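Local atomic coordinates of beta-glucosidase (Saccharopolyspora erythraea D, PDB entry 5M6G), a protein that probably hydrolyses terminal, non-reducing beta-D-glucosyl residues to release beta-D-glucose, as a family 3 glycoside hydrolase built from two domains. Residues 197-201 with 595-599; 583-589 with 603-609; 188-194 with 540-544. One frame throughout, in Å; residues are numbered along the deposited sequence.

Interaction 1 of 3, residues 197-201 with 595-599; sequences FGEKS and PINDG. With MG (magnesium ion), chain D.
E199, I596 and N597 meet in a magnesium site that pins the N-terminal domain of this family 3 glycosidase to its C-terminal domain. E199 brings the anionic ligand from a loop of the first domain, its OE1 lying 2.2 Å from the magnesium. From the loop 595-599 come two neutral oxygens: I596 O, at 2.3 Å from the metal, and N597 OD1, at 2.5 Å. Waters 1 and 2 add two more ligands. The carboxylate reaches across because CG of E199 sits between its own backbone N and carbonyl carbon (chi1 76°) and the chain then runs straight out, so that it and N597 pass each other head to tail. E199 OE1 and N597 OD1 end 3.3 Å apart, a closeness explained by the cation they share.

The second carboxylate oxygen does not bind the metal and instead takes hydrogen bonds. D598 N donates to E199 OE2 over 2.8 Å, approaching from above the carboxylate plane, about 48° out of it. The same OE2 is also hydrogen-bonded to T586 OG1, so the group is held at both oxygens. For N597, the bond from ND2 to R186 O fixes which way the amide is turned and keeps OD1 toward the magnesium. Further out, K200 bends at its last two torsions to bring NZ to 2.7 Å from D598 OD2, a salt bridge made on the anti lone pair of that oxygen. K200 also stands at the N-cap of helix 201-206, so the ion pair ties D598 to the start of that helix.

With a divalent cation at one oxygen and two hydrogen bonds at the other, the buried E199 carboxylate is likely to stay ionised, and the neighbouring K200 would balance the charge of D598.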
loop_
_atom_site.group_PDB
_atom_site.type_symbol
_atom_site.label_atom_id
_atom_site.label_comp_id
_atom_site.label_asym_id
_atom_site.label_seq_id
_atom_site.Cartn_x
_atom_site.Cartn_y
_atom_site.Cartn_z
ATOM N N PHE A 197 -5.038 3.059 6.895
ATOM C CA PHE A 197 -5.243 2.375 8.164
ATOM C C PHE A 197 -6.507 2.832 8.892
ATOM O O PHE A 197 -6.967 2.142 9.808
ATOM C CB PHE A 197 -4.041 2.583 9.070
ATOM C CG PHE A 197 -2.808 1.885 8.605
ATOM C CD1 PHE A 197 -2.720 0.501 8.668
ATOM C CD2 PHE A 197 -1.721 2.612 8.129
ATOM C CE1 PHE A 197 -1.554 -0.166 8.256
ATOM C CE2 PHE A 197 -0.559 1.965 7.725
ATOM C CZ PHE A 197 -0.479 0.569 7.779
ATOM N N GLY A 198 -7.077 3.969 8.534
ATOM C CA GLY A 198 -8.305 4.371 9.195
ATOM C C GLY A 198 -8.579 5.839 8.993
ATOM O O GLY A 198 -7.754 6.593 8.479
ATOM N N GLU A 199 -9.777 6.240 9.416
ATOM C CA GLU A 199 -10.229 7.611 9.221
ATOM C C GLU A 199 -9.696 8.572 10.274
ATOM O O GLU A 199 -9.835 9.788 10.105
ATOM C CB GLU A 199 -11.760 7.664 9.223
ATOM C CG GLU A 199 -12.355 7.533 10.609
ATOM C CD GLU A 199 -13.874 7.446 10.598
ATOM O OE1 GLU A 199 -14.449 7.171 9.524
ATOM O OE2 GLU A 199 -14.483 7.649 11.669
ATOM N N LYS A 200 -9.124 8.070 11.366
ATOM C CA LYS A 200 -8.629 8.918 12.440
ATOM C C LYS A 200 -7.113 8.964 12.401
ATOM O O LYS A 200 -6.456 7.936 12.210
ATOM C CB LYS A 200 -9.096 8.423 13.806
ATOM C CG LYS A 200 -10.603 8.467 13.971
ATOM C CD LYS A 200 -11.030 7.928 15.323
ATOM C CE LYS A 200 -10.677 8.880 16.442
ATOM N NZ LYS A 200 -11.822 9.767 16.735
ATOM N N SER A 201 -6.562 10.166 12.584
ATOM C CA SER A 201 -5.111 10.316 12.580
ATOM C C SER A 201 -4.438 9.374 13.571
ATOM O O SER A 201 -3.321 8.918 13.316
ATOM C CB SER A 201 -4.730 11.770 12.888
ATOM O OG SER A 201 -5.110 12.086 14.207
ATOM N N PRO A 595 -19.027 12.458 3.098
ATOM C CA PRO A 595 -18.091 11.766 3.999
ATOM C C PRO A 595 -18.616 11.665 5.432
ATOM O O PRO A 595 -19.172 12.647 5.937
ATOM C CB PRO A 595 -16.845 12.654 3.946
ATOM C CG PRO A 595 -17.417 14.044 3.704
ATOM C CD PRO A 595 -18.548 13.810 2.742
ATOM N N ILE A 596 -18.458 10.509 6.081
ATOM C CA ILE A 596 -18.879 10.340 7.468
ATOM C C ILE A 596 -17.667 9.953 8.299
ATOM O O ILE A 596 -16.892 9.063 7.917
ATOM C CB ILE A 596 -20.019 9.311 7.610
ATOM C CG1 ILE A 596 -20.501 9.266 9.066
ATOM C CG2 ILE A 596 -19.602 7.929 7.083
ATOM C CD1 ILE A 596 -21.846 8.565 9.255
ATOM N N ASN A 597 -17.484 10.636 9.422
ATOM C CA ASN A 597 -16.302 10.422 10.235
ATOM C C ASN A 597 -16.646 10.629 11.695
ATOM O O ASN A 597 -17.528 11.421 12.039
ATOM C CB ASN A 597 -15.162 11.358 9.829
ATOM C CG ASN A 597 -14.681 11.091 8.431
ATOM O OD1 ASN A 597 -13.931 10.150 8.203
ATOM N ND2 ASN A 597 -15.111 11.918 7.479
ATOM N N ASP A 598 -15.924 9.903 12.542
ATOM C CA ASP A 598 -16.108 9.971 13.981
ATOM C C ASP A 598 -16.106 11.420 14.453
ATOM O O ASP A 598 -15.228 12.206 14.082
ATOM C CB ASP A 598 -14.991 9.181 14.667
ATOM C CG ASP A 598 -15.319 8.831 16.098
ATOM O OD1 ASP A 598 -16.462 8.421 16.352
ATOM O OD2 ASP A 598 -14.429 8.966 16.963
ATOM N N GLY A 599 -17.126 11.777 15.234
ATOM C CA GLY A 599 -17.236 13.099 15.798
ATOM C C GLY A 599 -17.906 14.131 14.922
ATOM O O GLY A 599 -18.039 15.285 15.352
HETATM MG MG MG D . -14.875 7.982 7.572
HETATM O O HOH W 1 -13.504 7.484 5.919
HETATM O O HOH W 2 -16.204 6.250 6.897
#

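Interaction 2 of 3, residues 583-589 with 603-609; sequences LPMTWMR and DPLFPHG
With chi1 of W587 at -161°, which swings CG opposite the backbone N, and chi1 of F606 at -52°, which puts CG opposite the carbonyl carbon, the two side chains run alongside each other in the same direction. The outcome is a T-shaped stack: the edge of F606 points at a face of the indole, planes 88° apart, with F606 CD2 3.9 Å from W587 CG. Beneath the rings is a classic beta bulge in the C-terminal domain, where L605 and F606 both face W587. W587 N donates to F606 O at 2.9 Å, while W587 O receives two weak bonds, from F606 N and L605 N. Strand 414-418 packs on both aromatic side chains, and strand 555-560 on W587.

At one end R589, extended as far as NE, reaches D603 in a salt bridge; NH2 lies 3.0 Å from D603 OD1, which sits in the guanidinium plane. Between, T586 CG2 presses tightly on P604 CB at 3.4 Å. At the other end G609 N bonds to L583 O at 2.8 Å, and that same carbonyl oxygen lies over the centre of one face of the H608 ring. H608 CD2 comes within 3.2 Å of P584 O, and NE2 is hydrogen-bonded to N203. With an alanine in place of H608 the imidazole is gone, which is likely to uncover L583 O and P584 O and leave N203 without this partner. Water 3 donates to T586 OG1, which is also hydrogen-bonded to E199, at 2.6 Å and accepts from H608 N.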
loop_
_atom_site.group_PDB
_atom_site.type_symbol
_atom_site.label_atom_id
_atom_site.label_comp_id
_atom_site.label_asym_id
_atom_site.label_seq_id
_atom_site.Cartn_x
_atom_site.Cartn_y
_atom_site.Cartn_z
ATOM N N LEU A 583 -13.965 -1.405 14.060
ATOM C CA LEU A 583 -14.084 -0.595 12.854
ATOM C C LEU A 583 -13.055 0.529 12.820
ATOM O O LEU A 583 -13.009 1.353 13.749
ATOM C CB LEU A 583 -15.478 0.003 12.731
ATOM C CG LEU A 583 -16.586 -0.934 12.252
ATOM C CD1 LEU A 583 -17.835 -0.122 11.899
ATOM C CD2 LEU A 583 -16.130 -1.765 11.057
ATOM N N PRO A 584 -12.229 0.608 11.775
ATOM C CA PRO A 584 -11.331 1.754 11.598
ATOM C C PRO A 584 -11.947 2.912 10.827
ATOM O O PRO A 584 -11.343 3.992 10.780
ATOM C CB PRO A 584 -10.169 1.132 10.805
ATOM C CG PRO A 584 -10.864 0.109 9.937
ATOM C CD PRO A 584 -11.945 -0.484 10.818
ATOM N N MET A 585 -13.097 2.700 10.183
ATOM C CA MET A 585 -13.878 3.755 9.548
ATOM C C MET A 585 -15.290 3.702 10.111
ATOM O O MET A 585 -15.789 2.627 10.458
ATOM C CB MET A 585 -13.951 3.613 8.005
ATOM C CG MET A 585 -12.735 4.102 7.192
ATOM S SD MET A 585 -11.283 3.090 7.489
ATOM C CE MET A 585 -10.144 3.555 6.169
ATOM N N THR A 586 -15.928 4.866 10.197
ATOM C CA THR A 586 -17.336 4.931 10.567
ATOM C C THR A 586 -18.198 4.370 9.435
ATOM O O THR A 586 -17.986 4.689 8.263
ATOM C CB THR A 586 -17.717 6.382 10.873
ATOM O OG1 THR A 586 -16.986 6.840 12.020
ATOM C CG2 THR A 586 -19.190 6.505 11.155
ATOM N N TRP A 587 -19.176 3.535 9.774
ATOM C CA TRP A 587 -19.962 2.818 8.772
ATOM C C TRP A 587 -21.286 3.537 8.524
ATOM O O TRP A 587 -22.108 3.664 9.439
ATOM C CB TRP A 587 -20.210 1.376 9.212
ATOM C CG TRP A 587 -20.608 0.465 8.093
ATOM C CD1 TRP A 587 -21.717 0.571 7.296
ATOM C CD2 TRP A 587 -19.904 -0.707 7.651
ATOM N NE1 TRP A 587 -21.742 -0.467 6.380
ATOM C CE2 TRP A 587 -20.638 -1.260 6.578
ATOM C CE3 TRP A 587 -18.722 -1.339 8.057
ATOM C CZ2 TRP A 587 -20.226 -2.407 5.904
ATOM C CZ3 TRP A 587 -18.317 -2.489 7.382
ATOM C CH2 TRP A 587 -19.066 -3.008 6.325
ATOM N N MET A 588 -21.520 3.932 7.272
ATOM C CA MET A 588 -22.647 4.793 6.917
ATOM C C MET A 588 -24.005 4.109 7.128
ATOM O O MET A 588 -24.165 2.902 6.909
ATOM C CB MET A 588 -22.527 5.219 5.451
ATOM C CG MET A 588 -22.831 4.073 4.471
ATOM S SD MET A 588 -22.328 4.343 2.774
ATOM C CE MET A 588 -20.725 3.526 2.759
ATOM N N ARG A 589 -25.003 4.910 7.548
ATOM C CA ARG A 589 -26.399 4.500 7.410
ATOM C C ARG A 589 -26.870 4.672 5.977
ATOM O O ARG A 589 -27.812 4.001 5.542
ATOM C CB ARG A 589 -27.327 5.323 8.313
ATOM C CG ARG A 589 -27.345 4.923 9.760
ATOM C CD ARG A 589 -28.464 5.648 10.525
ATOM N NE ARG A 589 -28.284 5.463 11.958
ATOM C CZ ARG A 589 -28.620 4.361 12.615
ATOM N NH1 ARG A 589 -29.159 3.331 11.966
ATOM N NH2 ARG A 589 -28.401 4.282 13.919
ATOM N N ASP A 603 -25.294 10.246 12.511
ATOM C CA ASP A 603 -25.685 9.026 13.200
ATOM C C ASP A 603 -25.331 7.830 12.320
ATOM O O ASP A 603 -26.036 7.574 11.331
ATOM C CB ASP A 603 -27.182 9.046 13.497
ATOM C CG ASP A 603 -27.608 7.963 14.476
ATOM O OD1 ASP A 603 -27.001 6.879 14.481
ATOM O OD2 ASP A 603 -28.563 8.200 15.251
ATOM N N PRO A 604 -24.287 7.070 12.632
ATOM C CA PRO A 604 -23.858 6.002 11.731
ATOM C C PRO A 604 -24.592 4.692 11.999
ATOM O O PRO A 604 -25.187 4.484 13.056
ATOM C CB PRO A 604 -22.366 5.861 12.067
ATOM C CG PRO A 604 -22.335 6.077 13.545
ATOM C CD PRO A 604 -23.408 7.160 13.813
ATOM N N LEU A 605 -24.527 3.795 11.007
ATOM C CA LEU A 605 -24.989 2.425 11.224
ATOM C C LEU A 605 -24.146 1.735 12.292
ATOM O O LEU A 605 -24.684 1.114 13.215
ATOM C CB LEU A 605 -24.945 1.635 9.914
ATOM C CG LEU A 605 -25.486 0.207 9.985
ATOM C CD1 LEU A 605 -26.988 0.232 10.319
ATOM C CD2 LEU A 605 -25.239 -0.534 8.680
ATOM N N PHE A 606 -22.813 1.827 12.172
ATOM C CA PHE A 606 -21.869 1.362 13.184
ATOM C C PHE A 606 -20.811 2.440 13.392
ATOM O O PHE A 606 -20.214 2.916 12.409
ATOM C CB PHE A 606 -21.170 0.044 12.776
ATOM C CG PHE A 606 -22.106 -1.056 12.372
ATOM C CD1 PHE A 606 -22.826 -1.754 13.322
ATOM C CD2 PHE A 606 -22.237 -1.413 11.039
ATOM C CE1 PHE A 606 -23.682 -2.784 12.947
ATOM C CE2 PHE A 606 -23.091 -2.448 10.659
ATOM C CZ PHE A 606 -23.819 -3.118 11.613
ATOM N N PRO A 607 -20.503 2.816 14.632
ATOM C CA PRO A 607 -19.493 3.854 14.866
ATOM C C PRO A 607 -18.075 3.310 14.758
ATOM O O PRO A 607 -17.822 2.106 14.839
ATOM C CB PRO A 607 -19.776 4.303 16.301
ATOM C CG PRO A 607 -20.269 3.026 16.968
ATOM C CD PRO A 607 -21.042 2.271 15.892
ATOM N N HIS A 608 -17.147 4.245 14.583
ATOM C CA HIS A 608 -15.725 3.948 14.682
ATOM C C HIS A 608 -15.433 3.216 15.986
ATOM O O HIS A 608 -15.974 3.555 17.035
ATOM C CB HIS A 608 -14.937 5.261 14.611
ATOM C CG HIS A 608 -13.456 5.077 14.551
ATOM N ND1 HIS A 608 -12.699 4.770 15.660
ATOM C CD2 HIS A 608 -12.591 5.151 13.511
ATOM C CE1 HIS A 608 -11.431 4.655 15.306
ATOM N NE2 HIS A 608 -11.338 4.892 14.009
ATOM N N GLY A 609 -14.601 2.181 15.916
ATOM C CA GLY A 609 -14.265 1.417 17.098
ATOM C C GLY A 609 -15.238 0.317 17.460
ATOM O O GLY A 609 -14.997 -0.397 18.438
HETATM O O HOH W 3 -17.981 6.914 14.462
#

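Interaction 3 of 3, residues 188-194 with 540-544; sequences DRWGRTY and SGRPL. With SOR (sorbitol), chain L.
R542 NH1 is gripped by two consecutive backbone carbonyls of the loop 188-194. The main bond goes to D188 O at 3.0 Å; it is nearly straight (172°) and lies in both the guanidinium and the carbonyl plane. R189 O takes a weaker, bent one. The arginine is steered there by a CG set between its backbone N and carbonyl carbon, followed by a kink at chi3. Its other nitrogens are also engaged, NE in a salt bridge with E500 and NH2 on G508 O, so the guanidinium is fixed in rotation.

The loop it grips includes a type I beta turn, W190 to T193, belonging to the N-terminal, TIM-barrel-clan domain; the arginine comes from the C-terminal domain, just past strand 534-539. T193 N and T193 OG1 both donate to W190 O from the same face of its plane, OG1 at 2.9 Å. T193 CG2 then rests on R542 CB at 3.8 Å.

Beside the arginine, the P543 ring lies across D188, roughly perpendicular to its side chain, with P543 CG 3.2 Å from D188 OD2. On the other flank Y194 CB packs 3.5 Å from G541 CA; any CB on that glycine would collide with it. From the same turn R192, bent at chi3, reaches the sorbitol pocket, where its NH2 donates to sorbitol O1 at 2.8 Å.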
loop_
_atom_site.group_PDB
_atom_site.type_symbol
_atom_site.label_atom_id
_atom_site.label_comp_id
_atom_site.label_asym_id
_atom_site.label_seq_id
_atom_site.Cartn_x
_atom_site.Cartn_y
_atom_site.Cartn_z
ATOM N N ASP A 188 -15.298 7.512 1.997
ATOM C CA ASP A 188 -15.255 6.123 1.548
ATOM C C ASP A 188 -15.409 5.974 0.039
ATOM O O ASP A 188 -15.125 4.904 -0.494
ATOM C CB ASP A 188 -16.346 5.314 2.264
ATOM C CG ASP A 188 -16.026 5.075 3.722
ATOM O OD1 ASP A 188 -14.880 5.364 4.136
ATOM O OD2 ASP A 188 -16.917 4.580 4.446
ATOM N N ARG A 189 -15.865 7.012 -0.663
ATOM C CA ARG A 189 -15.940 6.930 -2.115
ATOM C C ARG A 189 -14.569 6.787 -2.761
ATOM O O ARG A 189 -14.484 6.372 -3.923
ATOM C CB ARG A 189 -16.642 8.174 -2.657
ATOM C CG ARG A 189 -18.132 8.152 -2.389
ATOM C CD ARG A 189 -18.775 9.451 -2.789
ATOM N NE ARG A 189 -18.509 10.490 -1.806
ATOM C CZ ARG A 189 -19.129 11.669 -1.780
ATOM N NH1 ARG A 189 -20.056 11.952 -2.686
ATOM N NH2 ARG A 189 -18.815 12.567 -0.854
ATOM N N TRP A 190 -13.509 7.140 -2.035
ATOM C CA TRP A 190 -12.150 7.109 -2.564
ATOM C C TRP A 190 -11.718 5.690 -2.916
ATOM O O TRP A 190 -11.877 4.763 -2.121
ATOM C CB TRP A 190 -11.198 7.693 -1.530
ATOM C CG TRP A 190 -9.817 7.978 -2.035
ATOM C CD1 TRP A 190 -9.452 8.315 -3.314
ATOM C CD2 TRP A 190 -8.613 7.994 -1.257
ATOM N NE1 TRP A 190 -8.094 8.536 -3.376
ATOM C CE2 TRP A 190 -7.555 8.350 -2.128
ATOM C CE3 TRP A 190 -8.325 7.745 0.093
ATOM C CZ2 TRP A 190 -6.231 8.456 -1.693
ATOM C CZ3 TRP A 190 -6.997 7.849 0.522
ATOM C CH2 TRP A 190 -5.973 8.206 -0.370
ATOM N N GLY A 191 -11.139 5.534 -4.105
ATOM C CA GLY A 191 -10.642 4.243 -4.533
ATOM C C GLY A 191 -9.441 3.731 -3.760
ATOM O O GLY A 191 -9.045 2.580 -3.967
ATOM N N ARG A 192 -8.847 4.547 -2.888
ATOM C CA ARG A 192 -7.723 4.098 -2.076
ATOM C C ARG A 192 -8.077 4.015 -0.596
ATOM O O ARG A 192 -7.179 3.935 0.253
ATOM C CB ARG A 192 -6.511 5.012 -2.294
ATOM C CG ARG A 192 -6.307 5.383 -3.747
ATOM C CD ARG A 192 -4.914 5.966 -3.990
ATOM N NE ARG A 192 -3.871 4.951 -3.916
ATOM C CZ ARG A 192 -2.632 5.125 -4.379
ATOM N NH1 ARG A 192 -2.297 6.280 -4.946
ATOM N NH2 ARG A 192 -1.732 4.150 -4.283
ATOM N N THR A 193 -9.373 4.031 -0.266
ATOM C CA THR A 193 -9.777 3.891 1.127
ATOM C C THR A 193 -9.146 2.654 1.763
ATOM O O THR A 193 -8.762 2.679 2.939
ATOM C CB THR A 193 -11.305 3.829 1.221
ATOM O OG1 THR A 193 -11.855 5.074 0.768
ATOM C CG2 THR A 193 -11.761 3.569 2.661
ATOM N N TYR A 194 -9.008 1.567 0.998
ATOM C CA TYR A 194 -8.465 0.342 1.581
ATOM C C TYR A 194 -6.976 0.443 1.851
ATOM O O TYR A 194 -6.443 -0.359 2.624
ATOM C CB TYR A 194 -8.741 -0.868 0.685
ATOM C CG TYR A 194 -7.973 -0.953 -0.632
ATOM C CD1 TYR A 194 -6.664 -1.454 -0.690
ATOM C CD2 TYR A 194 -8.578 -0.590 -1.820
ATOM C CE1 TYR A 194 -5.988 -1.555 -1.908
ATOM C CE2 TYR A 194 -7.914 -0.682 -3.026
ATOM C CZ TYR A 194 -6.625 -1.170 -3.066
ATOM O OH TYR A 194 -5.992 -1.263 -4.282
ATOM N N SER A 540 -14.274 -6.416 0.992
ATOM C CA SER A 540 -14.394 -5.088 0.407
ATOM C C SER A 540 -13.252 -4.221 0.899
ATOM O O SER A 540 -12.640 -4.504 1.928
ATOM C CB SER A 540 -15.729 -4.437 0.781
ATOM O OG SER A 540 -15.789 -4.189 2.178
ATOM N N GLY A 541 -13.004 -3.134 0.179
ATOM C CA GLY A 541 -11.992 -2.188 0.608
ATOM C C GLY A 541 -12.475 -1.073 1.513
ATOM O O GLY A 541 -11.698 -0.170 1.842
ATOM N N ARG A 542 -13.720 -1.123 1.965
ATOM C CA ARG A 542 -14.329 0.016 2.637
ATOM C C ARG A 542 -15.695 -0.415 3.146
ATOM O O ARG A 542 -16.205 -1.454 2.710
ATOM C CB ARG A 542 -14.480 1.179 1.665
ATOM C CG ARG A 542 -15.174 0.746 0.379
ATOM C CD ARG A 542 -15.177 1.845 -0.668
ATOM N NE ARG A 542 -14.994 1.274 -1.996
ATOM C CZ ARG A 542 -14.706 1.973 -3.089
ATOM N NH1 ARG A 542 -14.566 3.303 -3.028
ATOM N NH2 ARG A 542 -14.531 1.334 -4.239
ATOM N N PRO A 543 -16.323 0.344 4.040
ATOM C CA PRO A 543 -17.744 0.107 4.319
ATOM C C PRO A 543 -18.544 0.129 3.023
ATOM O O PRO A 543 -18.215 0.854 2.080
ATOM C CB PRO A 543 -18.128 1.274 5.241
ATOM C CG PRO A 543 -16.819 1.677 5.891
ATOM C CD PRO A 543 -15.784 1.487 4.808
ATOM N N LEU A 544 -19.585 -0.702 2.975
ATOM C CA LEU A 544 -20.533 -0.724 1.872
ATOM C C LEU A 544 -21.911 -0.354 2.400
ATOM O O LEU A 544 -22.214 -0.552 3.578
ATOM C CB LEU A 544 -20.584 -2.104 1.193
ATOM C CG LEU A 544 -19.287 -2.609 0.573
ATOM C CD1 LEU A 544 -19.532 -3.978 -0.094
ATOM C CD2 LEU A 544 -18.696 -1.600 -0.419
HETATM C C1 SOR L . 1.438 5.376 -5.322
HETATM C C2 SOR L . 2.262 4.305 -6.014
HETATM C C3 SOR L . 2.301 4.603 -7.510
HETATM C C4 SOR L . 2.800 3.395 -8.299
HETATM C C5 SOR L . 2.350 3.409 -9.763
HETATM C C6 SOR L . 2.584 2.018 -10.345
HETATM O O1 SOR L . 0.922 4.894 -4.104
HETATM O O2 SOR L . 3.575 4.292 -5.482
HETATM O O3 SOR L . 3.159 5.695 -7.720
HETATM O O4 SOR L . 4.210 3.335 -8.238
HETATM O O5 SOR L . 0.983 3.778 -9.899
HETATM O O6 SOR L . 1.842 1.848 -11.534
#

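Going along the chain, 188-194 comes first and closes interaction 3 only at 540-544, about 350 residues on. Just beyond it, 197-201 opens interaction 1, which waits until 595-599, so these two long closures cross. Both join the N-terminal domain to the C-terminal one. Interaction 2 is a short local loop, 583-589 back onto 603-609, wholly after interaction 3; because 595-599 lies inside that loop, it crosses interaction 1. The three also touch physically: T586 meets E199 and H608 packs on K200, while W587 rests on P543. The loop near the C terminus thus sits against both cross-domain joints.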